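Long-range contacts in beta-galactosidase/beta-glucuronidase (Faecalibacterium prausnitzii L2-6, PDB 6MVF), which binds flavin mononucleotide and, as a gut-bacterial member of glycosyl hydrolase family 2, probably hydrolyses beta-glucuronides: residues S167-H172 against E265-I270; A171-D176 against V256-Q261; V212-E217 against T234-Y239. All coordinates share one frame; numbering follows the deposited sequence.

Interaction 1. Residues S167-H172 against E265-I270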
loop_
_atom_site.group_PDB
_atom_site.type_symbol
_atom_site.label_atom_id
_atom_site.label_comp_id
_atom_site.label_asym_id
_atom_site.label_seq_id
_atom_site.Cartn_x
_atom_site.Cartn_y
_atom_site.Cartn_z
ATOM N N SER A 167 -27.368 0.749 -3.387
ATOM C CA SER A 167 -28.166 -0.310 -3.987
ATOM C C SER A 167 -28.399 -1.387 -2.932
ATOM O O SER A 167 -27.436 -1.887 -2.338
ATOM C CB SER A 167 -27.437 -0.882 -5.206
ATOM O OG SER A 167 -28.104 -2.002 -5.728
ATOM N N VAL A 168 -29.662 -1.729 -2.686
ATOM C CA VAL A 168 -30.026 -2.717 -1.665
ATOM C C VAL A 168 -31.157 -3.590 -2.181
ATOM O O VAL A 168 -31.856 -3.229 -3.138
ATOM C CB VAL A 168 -30.448 -2.053 -0.333
ATOM C CG1 VAL A 168 -29.243 -1.400 0.386
ATOM C CG2 VAL A 168 -31.581 -1.064 -0.561
ATOM N N PRO A 169 -31.364 -4.767 -1.563
ATOM C CA PRO A 169 -32.546 -5.569 -1.899
ATOM C C PRO A 169 -33.801 -4.935 -1.333
ATOM O O PRO A 169 -33.722 -3.921 -0.624
ATOM C CB PRO A 169 -32.276 -6.926 -1.232
ATOM C CG PRO A 169 -30.864 -6.871 -0.756
ATOM C CD PRO A 169 -30.538 -5.435 -0.546
ATOM N N ASN A 170 -34.956 -5.548 -1.618
ATOM C CA ASN A 170 -36.226 -4.989 -1.164
ATOM C C ASN A 170 -36.322 -4.991 0.360
ATOM O O ASN A 170 -36.785 -4.019 0.959
ATOM C CB ASN A 170 -37.393 -5.755 -1.793
ATOM C CG ASN A 170 -38.737 -5.161 -1.430
ATOM O OD1 ASN A 170 -39.028 -4.011 -1.768
ATOM N ND2 ASN A 170 -39.558 -5.933 -0.727
ATOM N N ALA A 171 -35.907 -6.075 1.001
ATOM C CA ALA A 171 -35.765 -6.109 2.449
ATOM C C ALA A 171 -34.334 -5.700 2.793
ATOM O O ALA A 171 -33.376 -6.304 2.297
ATOM C CB ALA A 171 -36.093 -7.496 3.002
ATOM N N HIS A 172 -34.197 -4.678 3.636
ATOM C CA HIS A 172 -32.922 -4.035 3.916
ATOM C C HIS A 172 -33.084 -3.183 5.166
ATOM O O HIS A 172 -34.181 -2.720 5.475
ATOM C CB HIS A 172 -32.453 -3.162 2.737
ATOM C CG HIS A 172 -33.332 -1.976 2.467
ATOM N ND1 HIS A 172 -34.328 -1.985 1.512
ATOM C CD2 HIS A 172 -33.356 -0.737 3.017
ATOM C CE1 HIS A 172 -34.929 -0.808 1.490
ATOM N NE2 HIS A 172 -34.352 -0.029 2.389
ATOM N N GLU A 265 -28.367 -17.092 3.328
ATOM C CA GLU A 265 -28.041 -15.942 2.492
ATOM C C GLU A 265 -28.180 -14.673 3.321
ATOM O O GLU A 265 -29.211 -14.462 3.964
ATOM C CB GLU A 265 -28.996 -15.884 1.291
ATOM C CG GLU A 265 -28.392 -15.667 -0.061
ATOM C CD GLU A 265 -29.377 -16.029 -1.189
ATOM O OE1 GLU A 265 -29.666 -17.238 -1.386
ATOM O OE2 GLU A 265 -29.878 -15.103 -1.873
ATOM N N ALA A 266 -27.170 -13.814 3.292
ATOM C CA ALA A 266 -27.313 -12.486 3.874
ATOM C C ALA A 266 -27.816 -11.515 2.806
ATOM O O ALA A 266 -27.221 -11.396 1.729
ATOM C CB ALA A 266 -25.994 -11.993 4.482
ATOM N N PHE A 267 -28.911 -10.818 3.106
ATOM C CA PHE A 267 -29.418 -9.795 2.200
ATOM C C PHE A 267 -28.804 -8.433 2.493
ATOM O O PHE A 267 -28.432 -7.709 1.563
ATOM C CB PHE A 267 -30.950 -9.707 2.287
ATOM C CG PHE A 267 -31.674 -10.723 1.446
ATOM C CD1 PHE A 267 -31.412 -12.087 1.586
ATOM C CD2 PHE A 267 -32.642 -10.318 0.531
ATOM C CE1 PHE A 267 -32.086 -13.025 0.819
ATOM C CE2 PHE A 267 -33.322 -11.260 -0.246
ATOM C CZ PHE A 267 -33.043 -12.610 -0.103
ATOM N N ASP A 268 -28.675 -8.072 3.768
ATOM C CA ASP A 268 -28.141 -6.772 4.132
ATOM C C ASP A 268 -27.195 -6.911 5.324
ATOM O O ASP A 268 -27.272 -7.869 6.103
ATOM C CB ASP A 268 -29.272 -5.775 4.425
ATOM C CG ASP A 268 -28.850 -4.344 4.165
ATOM O OD1 ASP A 268 -27.677 -4.134 3.765
ATOM O OD2 ASP A 268 -29.684 -3.432 4.344
ATOM N N GLU A 269 -26.289 -5.936 5.455
ATOM C CA GLU A 269 -25.281 -5.947 6.514
ATOM C C GLU A 269 -24.867 -4.520 6.832
ATOM O O GLU A 269 -24.435 -3.789 5.936
ATOM C CB GLU A 269 -24.068 -6.781 6.094
ATOM C CG GLU A 269 -22.873 -6.776 7.050
ATOM C CD GLU A 269 -21.682 -7.583 6.479
ATOM O OE1 GLU A 269 -21.567 -8.804 6.800
ATOM O OE2 GLU A 269 -20.887 -6.989 5.685
ATOM N N ILE A 270 -25.007 -4.128 8.101
ATOM C CA ILE A 270 -24.540 -2.841 8.589
ATOM C C ILE A 270 -23.739 -3.065 9.866
ATOM O O ILE A 270 -23.823 -4.115 10.509
ATOM C CB ILE A 270 -25.688 -1.851 8.848
ATOM C CG1 ILE A 270 -26.620 -2.406 9.922
ATOM C CG2 ILE A 270 -26.426 -1.542 7.557
ATOM C CD1 ILE A 270 -27.773 -1.488 10.240
#
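The phenyl ring of Phe267 is met obliquely by the pyrrolidine of Pro169, whose CB lies 3.8 Å from Phe267 CD2, while Phe210 packs against the same aromatic ring edge-to-face. On the imidazole of His172 one face carries Val168 CG2, about 3.5 Å above the plane and displaced toward the rim. Asp268 approaches this residue obliquely and touches its base: OD2 is 3.2 Å from His172 CB. With CG between the backbone N and the carbonyl carbon (chi1 66°), the imidazole turns back over its own segment, where ND1 donates to Pro169 O at 2.9 Å, within the plane of that carbonyl but tilted from the ring. Pro169 CG also rests 3.5 Å from Phe267 O.

Phe267 and Asp268 both lie opposite Leu260 of the neighbouring strand, forming a classic beta bulge. At such a bulge two successive side chains can face the same way, and here both Phe267 and Asp268 point toward the linker. The contact thus joins the short linker after strand 163-168, on its way out of the sugar-binding region, to the immunoglobulin-like domain typical of family 2 enzymes.

No hydrogen bond links the two segments, and the polar end of Asp268 is satisfied by other groups. Its OD2 forms a salt bridge with Arg25 and accepts from the backbone N of Phe173, whereas OD1 takes Glu269 N at 2.8 Å from above the carboxylate plane. The paired positive guanidinium would probably favour a charged carboxylate here.

Interaction 2. Residues A171-D176 against V256-Q261. With FMN (flavin mononucleotide), chain G.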
loop_
_atom_site.group_PDB
_atom_site.type_symbol
_atom_site.label_atom_id
_atom_site.label_comp_id
_atom_site.label_asym_id
_atom_site.label_seq_id
_atom_site.Cartn_x
_atom_site.Cartn_y
_atom_site.Cartn_z
ATOM N N ALA A 171 -35.907 -6.075 1.001
ATOM C CA ALA A 171 -35.765 -6.109 2.449
ATOM C C ALA A 171 -34.334 -5.700 2.793
ATOM O O ALA A 171 -33.376 -6.304 2.297
ATOM C CB ALA A 171 -36.093 -7.496 3.002
ATOM N N HIS A 172 -34.197 -4.678 3.636
ATOM C CA HIS A 172 -32.922 -4.035 3.916
ATOM C C HIS A 172 -33.084 -3.183 5.166
ATOM O O HIS A 172 -34.181 -2.720 5.475
ATOM C CB HIS A 172 -32.453 -3.162 2.737
ATOM C CG HIS A 172 -33.332 -1.976 2.467
ATOM N ND1 HIS A 172 -34.328 -1.985 1.512
ATOM C CD2 HIS A 172 -33.356 -0.737 3.017
ATOM C CE1 HIS A 172 -34.929 -0.808 1.490
ATOM N NE2 HIS A 172 -34.352 -0.029 2.389
ATOM N N PHE A 173 -31.969 -2.954 5.859
ATOM C CA PHE A 173 -31.968 -2.063 7.013
ATOM C C PHE A 173 -32.317 -0.627 6.613
ATOM O O PHE A 173 -31.889 -0.126 5.561
ATOM C CB PHE A 173 -30.607 -2.093 7.715
ATOM C CG PHE A 173 -30.241 -3.429 8.307
ATOM C CD1 PHE A 173 -30.859 -3.882 9.474
ATOM C CD2 PHE A 173 -29.237 -4.212 7.724
ATOM C CE1 PHE A 173 -30.525 -5.098 10.027
ATOM C CE2 PHE A 173 -28.877 -5.429 8.279
ATOM C CZ PHE A 173 -29.524 -5.878 9.432
ATOM N N ASP A 174 -33.046 0.050 7.509
ATOM C CA ASP A 174 -33.708 1.320 7.221
ATOM C C ASP A 174 -32.716 2.386 6.781
ATOM O O ASP A 174 -31.750 2.685 7.491
ATOM C CB ASP A 174 -34.478 1.785 8.464
ATOM C CG ASP A 174 -35.534 2.861 8.159
ATOM O OD1 ASP A 174 -35.561 3.400 7.035
ATOM O OD2 ASP A 174 -36.353 3.167 9.054
ATOM N N LEU A 175 -32.988 2.972 5.611
ATOM C CA LEU A 175 -32.210 4.053 5.024
ATOM C C LEU A 175 -32.961 5.375 5.049
ATOM O O LEU A 175 -32.406 6.410 4.639
ATOM C CB LEU A 175 -31.843 3.698 3.577
ATOM C CG LEU A 175 -30.781 2.613 3.399
ATOM C CD1 LEU A 175 -30.987 1.759 2.137
ATOM C CD2 LEU A 175 -29.439 3.298 3.363
ATOM N N ASP A 176 -34.207 5.364 5.528
ATOM C CA ASP A 176 -35.163 6.451 5.328
ATOM C C ASP A 176 -35.405 7.291 6.561
ATOM O O ASP A 176 -36.197 8.227 6.494
ATOM C CB ASP A 176 -36.515 5.898 4.850
ATOM C CG ASP A 176 -36.514 5.575 3.384
ATOM O OD1 ASP A 176 -36.065 6.438 2.593
ATOM O OD2 ASP A 176 -36.941 4.458 3.023
ATOM N N VAL A 256 -20.116 -3.774 16.410
ATOM C CA VAL A 256 -21.391 -4.474 16.331
ATOM C C VAL A 256 -21.749 -4.624 14.860
ATOM O O VAL A 256 -21.801 -3.639 14.121
ATOM C CB VAL A 256 -22.488 -3.733 17.109
ATOM C CG1 VAL A 256 -23.799 -4.501 17.044
ATOM C CG2 VAL A 256 -22.053 -3.532 18.563
ATOM N N VAL A 257 -21.959 -5.860 14.424
ATOM C CA VAL A 257 -22.322 -6.181 13.053
ATOM C C VAL A 257 -23.745 -6.714 13.069
ATOM O O VAL A 257 -24.104 -7.495 13.959
ATOM C CB VAL A 257 -21.342 -7.214 12.462
ATOM C CG1 VAL A 257 -21.768 -7.616 11.045
ATOM C CG2 VAL A 257 -19.904 -6.658 12.497
ATOM N N ALA A 258 -24.565 -6.281 12.111
ATOM C CA ALA A 258 -25.942 -6.755 12.024
ATOM C C ALA A 258 -26.208 -7.230 10.610
ATOM O O ALA A 258 -25.963 -6.487 9.657
ATOM C CB ALA A 258 -26.962 -5.669 12.419
ATOM N N ARG A 259 -26.726 -8.453 10.483
ATOM C CA ARG A 259 -26.948 -9.087 9.189
ATOM C C ARG A 259 -28.402 -9.496 9.055
ATOM O O ARG A 259 -28.888 -10.304 9.852
ATOM C CB ARG A 259 -26.069 -10.319 9.011
ATOM C CG ARG A 259 -24.716 -10.014 8.461
ATOM C CD ARG A 259 -23.992 -11.290 8.039
ATOM N NE ARG A 259 -22.582 -10.983 7.840
ATOM C CZ ARG A 259 -21.652 -11.113 8.782
ATOM N NH1 ARG A 259 -21.993 -11.580 9.980
ATOM N NH2 ARG A 259 -20.382 -10.794 8.521
ATOM N N LEU A 260 -29.070 -8.969 8.023
ATOM C CA LEU A 260 -30.401 -9.413 7.640
ATOM C C LEU A 260 -30.295 -10.681 6.782
ATOM O O LEU A 260 -29.751 -10.652 5.671
ATOM C CB LEU A 260 -31.122 -8.292 6.896
ATOM C CG LEU A 260 -32.610 -8.524 6.594
ATOM C CD1 LEU A 260 -33.448 -8.667 7.873
ATOM C CD2 LEU A 260 -33.128 -7.411 5.714
ATOM N N GLN A 261 -30.838 -11.784 7.292
ATOM C CA GLN A 261 -30.548 -13.131 6.812
ATOM C C GLN A 261 -31.819 -13.812 6.321
ATOM O O GLN A 261 -32.851 -13.776 6.998
ATOM C CB GLN A 261 -29.929 -13.975 7.956
ATOM C CG GLN A 261 -29.481 -15.396 7.598
ATOM C CD GLN A 261 -28.098 -15.443 6.913
ATOM O OE1 GLN A 261 -27.385 -14.430 6.804
ATOM N NE2 GLN A 261 -27.726 -16.626 6.447
HETATM N N1 FMN G . -36.900 4.334 13.645
HETATM C C2 FMN G . -36.783 3.860 12.402
HETATM O O2 FMN G . -37.768 3.483 11.765
HETATM N N3 FMN G . -35.630 3.781 11.775
HETATM C C4 FMN G . -34.507 4.138 12.315
HETATM O O4 FMN G . -33.441 4.062 11.725
HETATM C C4A FMN G . -34.553 4.638 13.646
HETATM N N5 FMN G . -33.428 5.012 14.185
HETATM C C5A FMN G . -33.395 5.486 15.414
HETATM C C6 FMN G . -32.191 5.863 15.951
HETATM C C7 FMN G . -32.132 6.344 17.210
HETATM C C7M FMN G . -30.830 6.752 17.780
HETATM C C8 FMN G . -33.360 6.482 17.983
HETATM C C8M FMN G . -33.307 7.031 19.365
HETATM C C9 FMN G . -34.566 6.100 17.438
HETATM C C9A FMN G . -34.632 5.596 16.176
HETATM N N10 FMN G . -35.848 5.239 15.613
HETATM C C10 FMN G . -35.833 4.733 14.314
HETATM C "C1'" FMN G . -37.021 5.352 16.468
HETATM C "C2'" FMN G . -38.156 6.308 16.185
HETATM O "O2'" FMN G . -37.709 7.477 16.823
HETATM C "C3'" FMN G . -39.443 5.928 16.883
HETATM O "O3'" FMN G . -39.401 4.564 17.240
HETATM C "C4'" FMN G . -40.687 6.073 16.036
HETATM O "O4'" FMN G . -40.354 5.565 14.753
HETATM C "C5'" FMN G . -41.239 7.498 15.957
HETATM O "O5'" FMN G . -40.796 8.162 14.787
HETATM P P FMN G . -40.896 9.728 14.566
HETATM O O1P FMN G . -41.077 9.817 13.104
HETATM O O2P FMN G . -42.063 10.165 15.402
HETATM O O3P FMN G . -39.645 10.385 15.044
#
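Phe173 reaches strand 254-262 with the far end of its ring, inserting CE2 and CZ between Ala258 and Leu260. The side chain does not set out toward that strand; placing CG beside the backbone N and anti to the carbonyl carbon (chi1 -64°) carries the ring across. CZ lies 3.9 Å from Ala258 CB and 3.8 Å from Leu260 CB, side chains that point toward the phenyl group from alternate positions of one strand. Between them the backbone meets the ring: Phe173 CE2 is 3.4 Å from Ala258 O and CZ 3.4 Å from Leu260 N, both oblique, while Arg259 C sits at the edge, near the ring plane. Arg259 directs its side chain away, to a salt bridge with Glu269.

Leu260 works in the reverse direction. Its CG is anti to the backbone N (chi1 -172°), and the CD2 branch extends to the chain just before the aromatic residue, 3.6 Å from the Ala171 carbonyl carbon, with Ala171 CB alongside at 4.0 Å. The two large apolar groups thus interdigitate, without any hydrogen bond across the segments.

Immediately beyond this apolar contact the chain turns polar. Asp174 divides its carboxylate between two tasks: OD1 accepts from Asp176 N at 2.8 Å, closing an Asx turn, and OD2 receives N3-H of the flavin at 2.9 Å with an N-H...O angle of 154°. The turn bond probably helps fix the carboxylate's rotation. Tyr177 OH also bonds to the cofactor. A buried aromatic next to a ligand-binding aspartate joins the interior of an immunoglobulin-like sandwich to the FMN pocket.

Interaction 3. Residues V212-E217 against T234-Y239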
loop_
_atom_site.group_PDB
_atom_site.type_symbol
_atom_site.label_atom_id
_atom_site.label_comp_id
_atom_site.label_asym_id
_atom_site.label_seq_id
_atom_site.Cartn_x
_atom_site.Cartn_y
_atom_site.Cartn_z
ATOM N N VAL A 212 -32.391 -11.164 12.021
ATOM C CA VAL A 212 -31.243 -10.293 12.217
ATOM C C VAL A 212 -30.244 -11.017 13.122
ATOM O O VAL A 212 -30.551 -11.328 14.281
ATOM C CB VAL A 212 -31.654 -8.934 12.804
ATOM C CG1 VAL A 212 -30.412 -8.103 13.136
ATOM C CG2 VAL A 212 -32.557 -8.183 11.824
ATOM N N MET A 213 -29.056 -11.300 12.584
ATOM C CA MET A 213 -28.000 -11.988 13.319
ATOM C C MET A 213 -26.985 -10.941 13.751
ATOM O O MET A 213 -26.342 -10.307 12.912
ATOM C CB MET A 213 -27.349 -13.080 12.476
ATOM C CG MET A 213 -28.342 -14.105 11.922
ATOM S SD MET A 213 -27.531 -15.450 11.026
ATOM C CE MET A 213 -26.408 -14.492 10.000
ATOM N N TYR A 214 -26.874 -10.746 15.058
ATOM C CA TYR A 214 -25.982 -9.768 15.653
ATOM C C TYR A 214 -24.690 -10.439 16.072
ATOM O O TYR A 214 -24.712 -11.504 16.691
ATOM C CB TYR A 214 -26.617 -9.137 16.884
ATOM C CG TYR A 214 -27.844 -8.296 16.639
ATOM C CD1 TYR A 214 -27.751 -7.089 15.972
ATOM C CD2 TYR A 214 -29.088 -8.688 17.125
ATOM C CE1 TYR A 214 -28.856 -6.306 15.776
ATOM C CE2 TYR A 214 -30.207 -7.905 16.928
ATOM C CZ TYR A 214 -30.077 -6.709 16.259
ATOM O OH TYR A 214 -31.171 -5.910 16.045
ATOM N N SER A 215 -23.572 -9.802 15.763
ATOM C CA SER A 215 -22.263 -10.300 16.139
ATOM C C SER A 215 -21.433 -9.141 16.675
ATOM O O SER A 215 -21.441 -8.051 16.099
ATOM C CB SER A 215 -21.573 -10.954 14.940
ATOM O OG SER A 215 -20.192 -11.163 15.199
ATOM N N ILE A 216 -20.732 -9.361 17.785
ATOM C CA ILE A 216 -19.887 -8.336 18.398
ATOM C C ILE A 216 -18.434 -8.792 18.304
ATOM O O ILE A 216 -18.082 -9.879 18.787
ATOM C CB ILE A 216 -20.286 -8.053 19.859
ATOM C CG1 ILE A 216 -21.691 -7.453 19.941
ATOM C CG2 ILE A 216 -19.309 -7.079 20.486
ATOM C CD1 ILE A 216 -22.234 -7.330 21.337
ATOM N N GLU A 217 -17.592 -7.961 17.688
ATOM C CA GLU A 217 -16.170 -8.233 17.509
ATOM C C GLU A 217 -15.359 -7.343 18.443
ATOM O O GLU A 217 -15.664 -6.157 18.595
ATOM C CB GLU A 217 -15.750 -8.008 16.048
ATOM C CG GLU A 217 -16.415 -8.989 15.086
ATOM C CD GLU A 217 -16.306 -8.594 13.615
ATOM O OE1 GLU A 217 -15.876 -7.452 13.305
ATOM O OE2 GLU A 217 -16.665 -9.438 12.758
ATOM N N THR A 234 -36.462 -6.645 16.784
ATOM C CA THR A 234 -35.018 -6.762 16.663
ATOM C C THR A 234 -34.270 -6.404 17.933
ATOM O O THR A 234 -33.071 -6.677 18.024
ATOM C CB THR A 234 -34.522 -5.888 15.510
ATOM O OG1 THR A 234 -34.569 -4.514 15.899
ATOM C CG2 THR A 234 -35.387 -6.094 14.264
ATOM N N ALA A 235 -34.933 -5.826 18.921
ATOM C CA ALA A 235 -34.227 -5.381 20.114
ATOM C C ALA A 235 -33.718 -6.573 20.921
ATOM O O ALA A 235 -34.422 -7.566 21.112
ATOM C CB ALA A 235 -35.144 -4.508 20.971
ATOM N N ILE A 236 -32.479 -6.464 21.392
ATOM C CA ILE A 236 -31.849 -7.522 22.168
ATOM C C ILE A 236 -30.749 -6.873 22.981
ATOM O O ILE A 236 -30.217 -5.825 22.604
ATOM C CB ILE A 236 -31.286 -8.640 21.250
ATOM C CG1 ILE A 236 -30.882 -9.857 22.071
ATOM C CG2 ILE A 236 -30.082 -8.153 20.471
ATOM C CD1 ILE A 236 -32.038 -10.695 22.483
ATOM N N SER A 237 -30.396 -7.496 24.095
ATOM C CA SER A 237 -29.259 -7.061 24.893
ATOM C C SER A 237 -28.210 -8.166 24.904
ATOM O O SER A 237 -28.517 -9.305 25.269
ATOM C CB SER A 237 -29.704 -6.721 26.304
ATOM O OG SER A 237 -28.579 -6.594 27.141
ATOM N N ILE A 238 -26.980 -7.836 24.496
ATOM C CA ILE A 238 -25.897 -8.806 24.382
ATOM C C ILE A 238 -24.823 -8.477 25.407
ATOM O O ILE A 238 -24.467 -7.310 25.589
ATOM C CB ILE A 238 -25.296 -8.824 22.968
ATOM C CG1 ILE A 238 -26.407 -8.728 21.910
ATOM C CG2 ILE A 238 -24.413 -10.051 22.793
ATOM C CD1 ILE A 238 -26.002 -9.269 20.571
ATOM N N TYR A 239 -24.303 -9.502 26.065
ATOM C CA TYR A 239 -23.344 -9.354 27.146
ATOM C C TYR A 239 -21.963 -9.808 26.691
ATOM O O TYR A 239 -21.807 -10.908 26.160
ATOM C CB TYR A 239 -23.786 -10.167 28.358
ATOM C CG TYR A 239 -22.782 -10.146 29.483
ATOM C CD1 TYR A 239 -22.790 -9.121 30.432
ATOM C CD2 TYR A 239 -21.821 -11.146 29.601
ATOM C CE1 TYR A 239 -21.873 -9.093 31.462
ATOM C CE2 TYR A 239 -20.893 -11.127 30.631
ATOM C CZ TYR A 239 -20.924 -10.100 31.560
ATOM O OH TYR A 239 -20.003 -10.085 32.585
#
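Two facing sheets of the immunoglobulin-like sandwich in this family 2 enzyme pack through strands 211-217 and 236-240, whose short segments run in nearly the same sense, 30° apart, with axes 9.2 Å from each other at closest approach. Tyr214 carries much of the contact. Its ring slides past Ile236 in the opposite direction, with CD2 3.5 Å from Ile236 CG2, and Val212 CG1 lies over one face, offset toward the rim. At the far end OH donates to Thr234 O at 2.8 Å, rising 42° above the carbonyl plane; a second bond joins the hydroxyl to Ser201 OG. Thr234 OG1 bonds to Ser201 O, so the same serine serves both residues.

Further along, apolar branches take over. Ile238 CD1 meets Tyr214 CB at 3.7 Å, having been brought there by a CG1 that lies beside the backbone N (chi1 -41°). Ile216 passes Ile238 in the reverse direction, its CD1 3.8 Å from Ile238 CB. A phenylalanine in place of Tyr214 would probably leave Thr234 O and Ser201 OG without their shared hydroxyl partner, and the loop before strand 236-240 less firmly held. Alternate inward side chains meshing across two sheets at a modest angle are typical of an aligned beta sandwich.

Overall arrangement
Interactions 1 and 2 start from the same stretch of chain, share Ala171 and His172, and have centres about 6 Å apart; interaction 3 lies about 12 Å from the centre of interaction 2 and 17 Å from that of interaction 1. Strands 265-274, 254-262 and 211-217 are successive neighbours in one antiparallel sheet, so the three contacts step across it. Along the sequence interaction 3 is nested inside the loops closed by the other two. Interaction 2 touches both of the others and so links the exit from the sugar-binding region, the FMN-binding turn and both sheets of the sandwich, while interactions 1 and 3 do not meet directly; all three touch a second subunit.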